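PDB 3FUY: putative integron gene cassette protein from Uncultured bacterium, which is of unknown function but belongs to the mobile integron gene cassette pool, whose products include novel folds with distinct interaction sites. Local coordinates for residues B[42-47]-B[92-97]. Numbering follows the deposited sequence.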
ATOM      1  N   ASN B  42      14.044  13.015   2.595  1.00 25.44           N
ATOM      2  CA  ASN B  42      13.839  14.336   2.010  1.00 26.31           C
ATOM      3  C   ASN B  42      12.488  14.958   2.383  1.00 27.44           C
ATOM      4  O   ASN B  42      12.190  16.082   2.015  1.00 28.06           O
ATOM      5  CB  ASN B  42      14.047  14.287   0.493  1.00 23.78           C
ATOM      6  CG  ASN B  42      15.496  13.981   0.126  1.00 26.91           C
ATOM      7  OD1 ASN B  42      16.391  14.769   0.429  1.00 27.08           O
ATOM      8  ND2 ASN B  42      15.735  12.822  -0.493  1.00 22.09           N
ATOM      9  N   GLY B  43      11.688  14.229   3.150  1.00 24.83           N
ATOM     10  CA  GLY B  43      10.403  14.750   3.588  1.00 26.99           C
ATOM     11  C   GLY B  43       9.506  15.078   2.398  1.00 26.08           C
ATOM     12  O   GLY B  43       8.982  16.177   2.296  1.00 23.31           O
ATOM     13  N   GLN B  44       9.349  14.124   1.484  1.00 23.67           N
ATOM     14  CA  GLN B  44       8.467  14.338   0.340  1.00 22.93           C
ATOM     15  C   GLN B  44       7.497  13.189   0.169  1.00 21.76           C
ATOM     16  O   GLN B  44       7.756  12.069   0.629  1.00 22.11           O
ATOM     17  CB  GLN B  44       9.289  14.475  -0.941  1.00 20.70           C
ATOM     18  CG  GLN B  44      10.070  15.752  -1.067  1.00 21.78           C
ATOM     19  CD  GLN B  44      10.903  15.744  -2.346  1.00 28.04           C
ATOM     20  OE1 GLN B  44      11.893  15.025  -2.426  1.00 23.70           O
ATOM     21  NE2 GLN B  44      10.483  16.518  -3.360  1.00 21.60           N
ATOM     22  N   PHE B  45       6.407  13.455  -0.544  1.00 22.61           N
ATOM     23  CA  PHE B  45       5.437  12.425  -0.899  1.00 24.63           C
ATOM     24  C   PHE B  45       4.982  12.643  -2.333  1.00 22.45           C
ATOM     25  O   PHE B  45       4.669  13.763  -2.716  1.00 22.46           O
ATOM     26  CB  PHE B  45       4.230  12.478   0.045  1.00 22.62           C
ATOM     27  CG  PHE B  45       3.282  11.331  -0.119  1.00 21.76           C
ATOM     28  CD1 PHE B  45       3.366  10.227   0.722  1.00 23.63           C
ATOM     29  CD2 PHE B  45       2.295  11.351  -1.096  1.00 23.14           C
ATOM     30  CE1 PHE B  45       2.485   9.155   0.583  1.00 23.98           C
ATOM     31  CE2 PHE B  45       1.416  10.276  -1.252  1.00 20.82           C
ATOM     32  CZ  PHE B  45       1.505   9.184  -0.399  1.00 24.33           C
ATOM     33  N   ALA B  46       4.966  11.585  -3.137  1.00 21.55           N
ATOM     34  CA  ALA B  46       4.421  11.704  -4.486  1.00 22.67           C
ATOM     35  C   ALA B  46       3.554  10.520  -4.837  1.00 21.52           C
ATOM     36  O   ALA B  46       3.791   9.396  -4.384  1.00 21.85           O
ATOM     37  CB  ALA B  46       5.547  11.855  -5.514  1.00 25.01           C
ATOM     38  N   VAL B  47       2.555  10.777  -5.666  1.00 21.93           N
ATOM     39  CA  VAL B  47       1.808   9.711  -6.292  1.00 19.81           C
ATOM     40  C   VAL B  47       2.342   9.460  -7.700  1.00 24.42           C
ATOM     41  O   VAL B  47       2.478  10.378  -8.503  1.00 24.31           O
ATOM     42  CB  VAL B  47       0.303  10.029  -6.358  1.00 21.57           C
ATOM     43  CG1 VAL B  47      -0.448   8.876  -7.005  1.00 23.76           C
ATOM     44  CG2 VAL B  47      -0.254  10.311  -4.946  1.00 22.66           C
ATOM     45  N   ILE B  92       7.619  24.957  -3.119  1.00 28.19           N
ATOM     46  CA  ILE B  92       7.285  24.236  -4.337  1.00 26.85           C
ATOM     47  C   ILE B  92       7.254  22.764  -3.971  1.00 25.38           C
ATOM     48  O   ILE B  92       8.263  22.213  -3.540  1.00 26.78           O
ATOM     49  CB  ILE B  92       8.336  24.440  -5.448  1.00 26.28           C
ATOM     50  CG1 ILE B  92       8.612  25.921  -5.685  1.00 35.36           C
ATOM     51  CG2 ILE B  92       7.872  23.802  -6.725  1.00 26.42           C
ATOM     52  CD1 ILE B  92       9.500  26.171  -6.900  1.00 34.60           C
ATOM     53  N   ARG B  93       6.104  22.122  -4.131  1.00 25.85           N
ATOM     54  CA  ARG B  93       5.946  20.754  -3.660  1.00 24.66           C
ATOM     55  C   ARG B  93       5.451  19.846  -4.765  1.00 26.17           C
ATOM     56  O   ARG B  93       4.510  20.189  -5.480  1.00 25.24           O
ATOM     57  CB  ARG B  93       4.959  20.707  -2.485  1.00 24.42           C
ATOM     58  CG  ARG B  93       5.280  21.679  -1.361  1.00 24.43           C
ATOM     59  CD  ARG B  93       6.644  21.376  -0.715  1.00 24.53           C
ATOM     60  NE  ARG B  93       6.753  20.000  -0.221  1.00 23.07           N
ATOM     61  CZ  ARG B  93       7.822  19.532   0.423  1.00 27.20           C
ATOM     62  NH1 ARG B  93       8.850  20.336   0.666  1.00 27.87           N
ATOM     63  NH2 ARG B  93       7.863  18.274   0.843  1.00 26.36           N
ATOM     64  N   ILE B  94       6.068  18.675  -4.913  1.00 22.48           N
ATOM     65  CA  ILE B  94       5.577  17.746  -5.924  1.00 24.51           C
ATOM     66  C   ILE B  94       4.331  17.031  -5.383  1.00 25.31           C
ATOM     67  O   ILE B  94       4.207  16.817  -4.171  1.00 22.24           O
ATOM     68  CB  ILE B  94       6.665  16.743  -6.350  1.00 22.43           C
ATOM     69  CG1 ILE B  94       6.263  16.033  -7.634  1.00 22.65           C
ATOM     70  CG2 ILE B  94       6.963  15.726  -5.227  1.00 23.49           C
ATOM     71  CD1 ILE B  94       7.428  15.276  -8.306  1.00 24.43           C
ATOM     72  N   ARG B  95       3.396  16.682  -6.264  1.00 24.47           N
ATOM     73  CA  ARG B  95       2.217  15.932  -5.832  1.00 24.09           C
ATOM     74  C   ARG B  95       2.118  14.605  -6.550  1.00 22.20           C
ATOM     75  O   ARG B  95       1.901  13.555  -5.933  1.00 22.21           O
ATOM     76  CB  ARG B  95       0.934  16.738  -6.075  1.00 25.14           C
ATOM     77  CG  ARG B  95       0.870  18.040  -5.323  1.00 25.28           C
ATOM     78  CD  ARG B  95       1.047  17.853  -3.809  1.00 25.06           C
ATOM     79  NE  ARG B  95       0.974  19.151  -3.150  1.00 23.84           N
ATOM     80  CZ  ARG B  95       1.606  19.480  -2.030  1.00 27.19           C
ATOM     81  NH1 ARG B  95       2.388  18.599  -1.393  1.00 23.93           N
ATOM     82  NH2 ARG B  95       1.459  20.705  -1.550  1.00 27.99           N
ATOM     83  N   CYS B  96       2.280  14.648  -7.868  1.00 22.44           N
ATOM     84  CA  CYS B  96       2.026  13.470  -8.679  1.00 22.01           C
ATOM     85  C   CYS B  96       2.900  13.500  -9.925  1.00 22.38           C
ATOM     86  O   CYS B  96       3.168  14.562 -10.489  1.00 24.64           O
ATOM     87  CB  CYS B  96       0.537  13.412  -9.074  1.00 21.24           C
ATOM     88  SG  CYS B  96       0.101  12.109 -10.262  1.00 26.45           S
ATOM     89  N   VAL B  97       3.355  12.330 -10.336  1.00 20.77           N
ATOM     90  CA  VAL B  97       3.977  12.182 -11.641  1.00 23.44           C
ATOM     91  C   VAL B  97       3.083  11.223 -12.398  1.00 24.33           C
ATOM     92  O   VAL B  97       2.939  10.056 -12.020  1.00 25.92           O
ATOM     93  CB  VAL B  97       5.398  11.585 -11.548  1.00 24.14           C
ATOM     94  CG1 VAL B  97       5.945  11.293 -12.948  1.00 26.25           C
ATOM     95  CG2 VAL B  97       6.308  12.518 -10.783  1.00 24.51           C
TER
HETATM   96  O   HOH W   1      10.802  18.498   2.298  1.00 34.47           O
HETATM   97  O   HOH W   2       8.380  18.258  -2.891  1.00 22.87           O
HETATM   98  O   HOH W   3       6.154  16.462  -1.753  1.00 24.21           O
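Two parallel strands splay apart here, and the guanidinium of Arg-93 and three waters bridge the widening end. Arg-93 NH2 gives a hydrogen bond to Gly-43 O at 2.8 Å; the oxygen lies almost in the guanidinium plane, though the N-H points at it only loosely (130°). Bends at chi2 and chi3 curl the arginine chain so that its head arrives beside the backbone of Gly-43. Its NH1 donates to water 1, which in turn donates to Asn-42 O, while NH2 also forms a salt bridge with Asp-170. Were Arg-93 an alanine, Gly-43 O would probably lose this donor and Asp-170 one of its charge partners.

Further along, water 2 accepts from both Gln-44 NE2 and Ile-94 N; on helix 59-79, Arg-73 NH1 bonds Gln-44 OE1 and Met-69 O bonds NE2. Water 3 lies between Phe-45 N and Ile-94 O, accepting a long bond from the first and probably donating to the second. Direct pairing begins where the strands close up: Val-47 N reaches Arg-95 O at 2.9 Å, nearly straight (171°), and Val-97 N donates to Val-47 O at 2.8 Å. Beside this single parallel bridge of Val-47 with Cys-96, Ala-46 CB packs on Ile-94 CG2 at 4.1 Å.

Strands 44-49 and 91-100 are central in a mixed sheet, flanked by strands 34-39 and 106-116. Arg-95 and Cys-96 form a classic bulge opposite Tyr-110, and helix 59-79 covers the face carrying Gln-44, Ala-46 and Val-97.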